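Glycoside hydrolase family 15, cellulose signaling associated protein envoy (Hypocrea jecorina, PDB 4WUJ) senses blue light through a LOV domain, a PAS-fold module that holds flavin mononucleotide, and is linked to light and oxidative-stress signalling in this fungus. Local coordinates at residues 26-31 and 104-109; 109-114 and 123-128. One frame throughout, in Å; residues are numbered along the deposited sequence.

Both interactions use strand 107-114, and Val109 belongs to each. Interaction 1 packs the loop 26-31 against the beginning of that strand at the surface, whereas interaction 2 pairs its later part with strand 120-129 beside the flavin; their centres lie about 13 Å apart. The two meet directly: Val107 O is 2.9 Å from Ile127 N, which continues the strand pairing, and Gln108 NE2 is 3.0 Å from Thr126 OG1 in a weak hydrogen bond. Leu31 CD2 also packs on Thr126 CG2 at 3.8 Å. Interaction 2 touches FMN itself, while the side chain of Val107 in interaction 1 stays about 8 Å away from it.

Interaction 1 of 2, residues 26-31 and 104-109; sequences NPTIDL and HQEVQV
Glu106 and Gln108 receive Thr28 and Ile29 in a mixed polar and apolar surface contact, where the loop between helix 14-22 and strand 39-44 lies against the start of strand 107-114. The total buried surface is modest, 256 Å², and Ile29 and Glu106 contribute most of it. The carboxylate of Glu106 supplies the polar half: its OE1 accepts the Thr28 backbone N at 2.9 Å from the syn side, with the donor 27° out of the carboxylate plane. Ile29 N adds a weak second bond to the same OE1 at 3.4 Å. On the other oxygen, OE2, Glu106 forms a salt bridge with Arg24, so one carboxylate ties down both the loop and the residue shortly before it. A glutamine in its place would probably leave Arg24 without this charged partner, even if an amide oxygen still met the loop.

Ile29 supplies the apolar half. CG1 lies beside its backbone N (chi1 -66°), 3.8 Å from Gln108 CB, and an unusual chi2 of 103° turns CD1 to Glu106 CB, also 3.8 Å away. Ile29 CG2 rests 3.5 Å from the amide oxygen Gln108 OE1. A water bridges Gln108 NE2 to Asp30 O. Val107 points away, toward helix 92-103. The loop thus covers the opposite sheet face, an N-terminal segment packed on a PAS-fold sheet, as in LOV photoreceptors.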
loop_
_atom_site.group_PDB
_atom_site.type_symbol
_atom_site.label_atom_id
_atom_site.label_comp_id
_atom_site.label_asym_id
_atom_site.label_seq_id
_atom_site.Cartn_x
_atom_site.Cartn_y
_atom_site.Cartn_z
ATOM N N ASN C 26 -10.532 18.131 9.460
ATOM C CA ASN C 26 -11.617 17.674 10.330
ATOM C C ASN C 26 -11.795 16.169 10.383
ATOM O O ASN C 26 -12.923 15.682 10.459
ATOM C CB ASN C 26 -12.930 18.330 9.923
ATOM C CG ASN C 26 -12.902 19.826 10.109
ATOM O OD1 ASN C 26 -12.993 20.319 11.239
ATOM N ND2 ASN C 26 -12.765 20.566 9.002
ATOM N N PRO C 27 -10.680 15.423 10.371
ATOM C CA PRO C 27 -10.814 13.971 10.470
ATOM C C PRO C 27 -11.694 13.591 11.637
ATOM O O PRO C 27 -11.733 14.274 12.653
ATOM C CB PRO C 27 -9.378 13.496 10.726
ATOM C CG PRO C 27 -8.675 14.678 11.288
ATOM C CD PRO C 27 -9.284 15.849 10.557
ATOM N N THR C 28 -12.376 12.475 11.474
ATOM C CA THR C 28 -13.275 11.955 12.472
ATOM C C THR C 28 -12.706 10.676 13.037
ATOM O O THR C 28 -12.897 10.358 14.208
ATOM C CB THR C 28 -14.648 11.680 11.811
ATOM O OG1 THR C 28 -15.432 12.878 11.836
ATOM C CG2 THR C 28 -15.396 10.550 12.510
ATOM N N ILE C 29 -12.031 9.911 12.191
ATOM C CA ILE C 29 -11.405 8.682 12.636
ATOM C C ILE C 29 -9.923 8.884 12.492
ATOM O O ILE C 29 -9.485 9.577 11.575
ATOM C CB ILE C 29 -11.814 7.490 11.778
ATOM C CG1 ILE C 29 -13.302 7.205 11.955
ATOM C CG2 ILE C 29 -10.973 6.266 12.112
ATOM C CD1 ILE C 29 -14.124 7.712 10.779
ATOM N N ASP C 30 -9.161 8.311 13.417
ATOM C CA ASP C 30 -7.706 8.275 13.295
ATOM C C ASP C 30 -7.386 6.908 12.721
ATOM O O ASP C 30 -7.635 5.880 13.362
ATOM C CB ASP C 30 -7.001 8.476 14.654
ATOM C CG ASP C 30 -5.468 8.576 14.509
ATOM O OD1 ASP C 30 -5.010 9.280 13.574
ATOM O OD2 ASP C 30 -4.721 7.943 15.304
ATOM N N LEU C 31 -6.880 6.896 11.490
ATOM C CA LEU C 31 -6.596 5.638 10.811
ATOM C C LEU C 31 -5.490 4.899 11.549
ATOM O O LEU C 31 -5.564 3.683 11.733
ATOM C CB LEU C 31 -6.237 5.902 9.333
ATOM C CG LEU C 31 -7.440 6.443 8.527
ATOM C CD1 LEU C 31 -7.058 6.870 7.108
ATOM C CD2 LEU C 31 -8.570 5.412 8.491
ATOM N N HIS C 104 -21.403 11.291 1.868
ATOM C CA HIS C 104 -19.959 11.542 1.713
ATOM C C HIS C 104 -19.280 11.748 3.070
ATOM O O HIS C 104 -18.429 12.618 3.215
ATOM C CB HIS C 104 -19.706 12.753 0.833
ATOM C CG HIS C 104 -20.291 12.624 -0.531
ATOM N ND1 HIS C 104 -20.036 13.526 -1.538
ATOM C CD2 HIS C 104 -21.119 11.692 -1.058
ATOM C CE1 HIS C 104 -20.683 13.155 -2.629
ATOM N NE2 HIS C 104 -21.345 12.043 -2.363
ATOM N N GLN C 105 -19.671 10.951 4.059
ATOM C CA GLN C 105 -19.112 11.048 5.391
ATOM C C GLN C 105 -18.200 9.875 5.664
ATOM O O GLN C 105 -18.532 8.728 5.345
ATOM C CB GLN C 105 -20.214 11.015 6.462
ATOM C CG GLN C 105 -21.010 12.291 6.656
ATOM C CD GLN C 105 -22.282 12.034 7.434
ATOM O OE1 GLN C 105 -22.516 10.911 7.908
ATOM N NE2 GLN C 105 -23.120 13.060 7.567
ATOM N N GLU C 106 -17.083 10.177 6.315
ATOM C CA GLU C 106 -16.214 9.167 6.895
ATOM C C GLU C 106 -17.065 8.309 7.771
ATOM O O GLU C 106 -17.986 8.816 8.403
ATOM C CB GLU C 106 -15.154 9.814 7.789
ATOM C CG GLU C 106 -14.070 10.511 7.031
ATOM C CD GLU C 106 -13.209 11.392 7.920
ATOM O OE1 GLU C 106 -12.810 10.944 9.035
ATOM O OE2 GLU C 106 -12.926 12.529 7.468
ATOM N N VAL C 107 -16.721 7.033 7.868
ATOM C CA VAL C 107 -17.421 6.154 8.751
ATOM C C VAL C 107 -16.562 4.987 9.081
ATOM O O VAL C 107 -15.773 4.505 8.263
ATOM C CB VAL C 107 -18.722 5.633 8.103
ATOM C CG1 VAL C 107 -18.421 4.972 6.752
ATOM C CG2 VAL C 107 -19.438 4.667 9.017
ATOM N N GLN C 108 -16.709 4.505 10.295
ATOM C CA GLN C 108 -15.975 3.328 10.683
ATOM C C GLN C 108 -16.879 2.478 11.522
ATOM O O GLN C 108 -17.416 2.935 12.547
ATOM C CB GLN C 108 -14.681 3.699 11.422
ATOM C CG GLN C 108 -13.919 2.515 11.954
ATOM C CD GLN C 108 -12.618 2.928 12.650
ATOM O OE1 GLN C 108 -12.629 3.627 13.666
ATOM N NE2 GLN C 108 -11.494 2.530 12.077
ATOM N N VAL C 109 -17.045 1.244 11.075
ATOM C CA VAL C 109 -17.867 0.283 11.755
ATOM C C VAL C 109 -17.154 -1.042 11.774
ATOM O O VAL C 109 -16.140 -1.247 11.123
ATOM C CB VAL C 109 -19.232 0.050 11.015
ATOM C CG1 VAL C 109 -19.837 1.372 10.571
ATOM C CG2 VAL C 109 -19.046 -0.891 9.830
HETATM O O HOH W 1 -8.748 2.982 13.517
#

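Interaction 2 of 2, residues 109-114 and 123-128; sequences VRIVNY and NVVTIL. With FMN (flavin mononucleotide), chain I.
Val109 and Val125 form a hydrogen-bonded pair in the antiparallel beta hairpin of the PAS (LOV) fold, made by strands 107-114 and 120-129. Reciprocal backbone bonds join them, Val109 N to Val125 O and Val125 N to Val109 O, both 3.1 Å. Arg110 follows, facing Val124 in a non-hydrogen-bonded pair with CA atoms 4.6 Å apart; its own CA approaches Asn123 O in a CA-H...O contact. At Ile111 the hydrogen-bonded pattern returns, with Asn123 as partner. Having CG1 anti to the backbone N (chi1 174°) sends CD1 toward the flavin, 3.5 Å from FMN O2, while CG2 packs against Val125 CG2. The methyls of Val125 also meet the flavin, CG1 near N5 and CG2 near O4, and Ile127 CD1 touches the ring system at C9A. The face bearing Ile111, Asn123 and Val125 therefore lines the chromophore pocket.

Asn113 uses both ends of its amide on the flavin: ND2 donates to FMN O2 at 2.8 Å, while OD1 is an acceptor. Asn123 supports it from the neighbouring strand, its amide plane turned 87° from that of Asn113 and its OD1 held by Ala145 N. Asn113 OD1 takes two donors. FMN N3 reaches it at 2.7 Å in a nearly straight bond, and Asn123 ND2 comes in at 2.9 Å, tilted 21° from the carbonyl plane.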
loop_
_atom_site.group_PDB
_atom_site.type_symbol
_atom_site.label_atom_id
_atom_site.label_comp_id
_atom_site.label_asym_id
_atom_site.label_seq_id
_atom_site.Cartn_x
_atom_site.Cartn_y
_atom_site.Cartn_z
ATOM N N VAL C 109 -17.045 1.244 11.075
ATOM C CA VAL C 109 -17.867 0.283 11.755
ATOM C C VAL C 109 -17.154 -1.042 11.774
ATOM O O VAL C 109 -16.140 -1.247 11.123
ATOM C CB VAL C 109 -19.232 0.050 11.015
ATOM C CG1 VAL C 109 -19.837 1.372 10.571
ATOM C CG2 VAL C 109 -19.046 -0.891 9.830
ATOM N N ARG C 110 -17.718 -1.964 12.524
ATOM C CA ARG C 110 -17.228 -3.314 12.550
ATOM C C ARG C 110 -18.416 -4.125 12.144
ATOM O O ARG C 110 -19.562 -3.762 12.449
ATOM C CB ARG C 110 -16.702 -3.671 13.964
ATOM C CG ARG C 110 -17.661 -4.434 14.884
ATOM C CD ARG C 110 -17.171 -4.532 16.393
ATOM N NE ARG C 110 -18.238 -5.160 17.173
ATOM C CZ ARG C 110 -19.242 -4.494 17.758
ATOM N NH1 ARG C 110 -19.273 -3.170 17.758
ATOM N NH2 ARG C 110 -20.198 -5.147 18.404
ATOM N N ILE C 111 -18.169 -5.215 11.445
ATOM C CA ILE C 111 -19.247 -5.926 10.831
ATOM C C ILE C 111 -18.740 -7.272 10.473
ATOM O O ILE C 111 -17.538 -7.429 10.247
ATOM C CB ILE C 111 -19.710 -5.173 9.492
ATOM C CG1 ILE C 111 -20.750 -5.976 8.728
ATOM C CG2 ILE C 111 -18.512 -4.866 8.559
ATOM C CD1 ILE C 111 -21.292 -5.226 7.503
ATOM N N VAL C 112 -19.622 -8.246 10.337
ATOM C CA VAL C 112 -19.173 -9.561 9.930
ATOM C C VAL C 112 -19.152 -9.702 8.443
ATOM O O VAL C 112 -20.179 -9.506 7.775
ATOM C CB VAL C 112 -20.045 -10.663 10.517
ATOM C CG1 VAL C 112 -19.675 -12.025 9.897
ATOM C CG2 VAL C 112 -19.916 -10.665 12.070
ATOM N N ASN C 113 -17.980 -10.038 7.906
ATOM C CA ASN C 113 -17.909 -10.519 6.533
ATOM C C ASN C 113 -17.432 -11.955 6.433
ATOM O O ASN C 113 -17.066 -12.602 7.427
ATOM C CB ASN C 113 -17.017 -9.623 5.642
ATOM C CG ASN C 113 -17.484 -8.185 5.601
ATOM O OD1 ASN C 113 -16.673 -7.282 5.396
ATOM N ND2 ASN C 113 -18.789 -7.957 5.829
ATOM N N TYR C 114 -17.418 -12.422 5.196
ATOM C CA TYR C 114 -17.108 -13.793 4.905
ATOM C C TYR C 114 -16.031 -13.830 3.848
ATOM O O TYR C 114 -16.167 -13.214 2.793
ATOM C CB TYR C 114 -18.378 -14.508 4.478
ATOM C CG TYR C 114 -19.380 -14.500 5.627
ATOM C CD1 TYR C 114 -19.310 -15.453 6.640
ATOM C CD2 TYR C 114 -20.348 -13.500 5.730
ATOM C CE1 TYR C 114 -20.204 -15.438 7.711
ATOM C CE2 TYR C 114 -21.246 -13.473 6.788
ATOM C CZ TYR C 114 -21.167 -14.445 7.789
ATOM O OH TYR C 114 -22.060 -14.427 8.851
ATOM N N ASN C 123 -14.586 -7.727 10.475
ATOM C CA ASN C 123 -13.855 -6.815 9.632
ATOM C C ASN C 123 -13.988 -5.415 10.191
ATOM O O ASN C 123 -15.119 -4.933 10.394
ATOM C CB ASN C 123 -14.438 -6.916 8.211
ATOM C CG ASN C 123 -13.677 -6.087 7.203
ATOM O OD1 ASN C 123 -12.775 -5.329 7.570
ATOM N ND2 ASN C 123 -14.051 -6.214 5.919
ATOM N N VAL C 124 -12.875 -4.743 10.480
ATOM C CA VAL C 124 -12.992 -3.323 10.838
ATOM C C VAL C 124 -12.822 -2.450 9.577
ATOM O O VAL C 124 -11.694 -2.159 9.095
ATOM C CB VAL C 124 -12.056 -2.890 11.966
ATOM C CG1 VAL C 124 -12.309 -1.448 12.358
ATOM C CG2 VAL C 124 -12.200 -3.828 13.179
ATOM N N VAL C 125 -13.980 -2.034 9.065
ATOM C CA VAL C 125 -14.078 -1.328 7.798
ATOM C C VAL C 125 -14.177 0.132 8.047
ATOM O O VAL C 125 -15.004 0.596 8.843
ATOM C CB VAL C 125 -15.341 -1.748 7.018
ATOM C CG1 VAL C 125 -15.414 -1.005 5.723
ATOM C CG2 VAL C 125 -15.357 -3.265 6.762
ATOM N N THR C 126 -13.354 0.878 7.351
ATOM C CA THR C 126 -13.426 2.340 7.368
ATOM C C THR C 126 -13.631 2.824 5.945
ATOM O O THR C 126 -12.890 2.422 5.053
ATOM C CB THR C 126 -12.091 2.978 7.810
ATOM O OG1 THR C 126 -11.716 2.478 9.084
ATOM C CG2 THR C 126 -12.205 4.495 7.855
ATOM N N ILE C 127 -14.568 3.740 5.738
ATOM C CA ILE C 127 -14.827 4.252 4.422
ATOM C C ILE C 127 -14.630 5.734 4.430
ATOM O O ILE C 127 -15.198 6.451 5.256
ATOM C CB ILE C 127 -16.258 3.843 3.962
ATOM C CG1 ILE C 127 -16.374 2.324 4.070
ATOM C CG2 ILE C 127 -16.520 4.333 2.543
ATOM C CD1 ILE C 127 -17.717 1.729 3.881
ATOM N N LEU C 128 -13.797 6.202 3.522
ATOM C CA LEU C 128 -13.526 7.615 3.393
ATOM C C LEU C 128 -13.907 8.140 2.002
ATOM O O LEU C 128 -13.739 7.455 1.007
ATOM C CB LEU C 128 -12.040 7.867 3.680
ATOM C CG LEU C 128 -11.601 7.314 5.047
ATOM C CD1 LEU C 128 -10.985 5.928 4.967
ATOM C CD2 LEU C 128 -10.639 8.259 5.674
HETATM N N1 FMN I . -19.147 -3.716 3.264
HETATM C C2 FMN I . -18.646 -4.799 3.955
HETATM O O2 FMN I . -19.407 -5.583 4.520
HETATM N N3 FMN I . -17.271 -5.021 4.000
HETATM C C4 FMN I . -16.387 -4.171 3.383
HETATM O O4 FMN I . -15.185 -4.416 3.435
HETATM C C4A FMN I . -16.882 -3.065 2.677
HETATM N N5 FMN I . -16.018 -2.197 2.023
HETATM C C5A FMN I . -16.509 -1.113 1.352
HETATM C C6 FMN I . -15.609 -0.265 0.734
HETATM C C7 FMN I . -16.064 0.828 0.016
HETATM C C7M FMN I . -15.049 1.722 -0.625
HETATM C C8 FMN I . -17.454 1.075 -0.069
HETATM C C8M FMN I . -17.959 2.266 -0.846
HETATM C C9 FMN I . -18.355 0.219 0.578
HETATM C C9A FMN I . -17.890 -0.881 1.288
HETATM N N10 FMN I . -18.767 -1.763 1.931
HETATM C C10 FMN I . -18.265 -2.849 2.622
HETATM C "C1'" FMN I . -20.269 -1.581 1.982
HETATM C "C2'" FMN I . -21.109 -2.070 0.826
HETATM O "O2'" FMN I . -20.363 -1.948 -0.363
HETATM C "C3'" FMN I . -22.444 -1.271 0.827
HETATM O "O3'" FMN I . -22.195 0.128 0.744
HETATM C "C4'" FMN I . -23.255 -1.564 2.112
HETATM O "O4'" FMN I . -23.637 -2.923 2.092
HETATM C "C5'" FMN I . -24.475 -0.643 2.294
HETATM O "O5'" FMN I . -25.241 -0.600 1.103
HETATM P P FMN I . -26.391 -1.669 0.825
HETATM O O1P FMN I . -26.888 -1.363 -0.579
HETATM O O2P FMN I . -25.967 -3.097 0.870
HETATM O O3P FMN I . -27.491 -1.466 1.815
#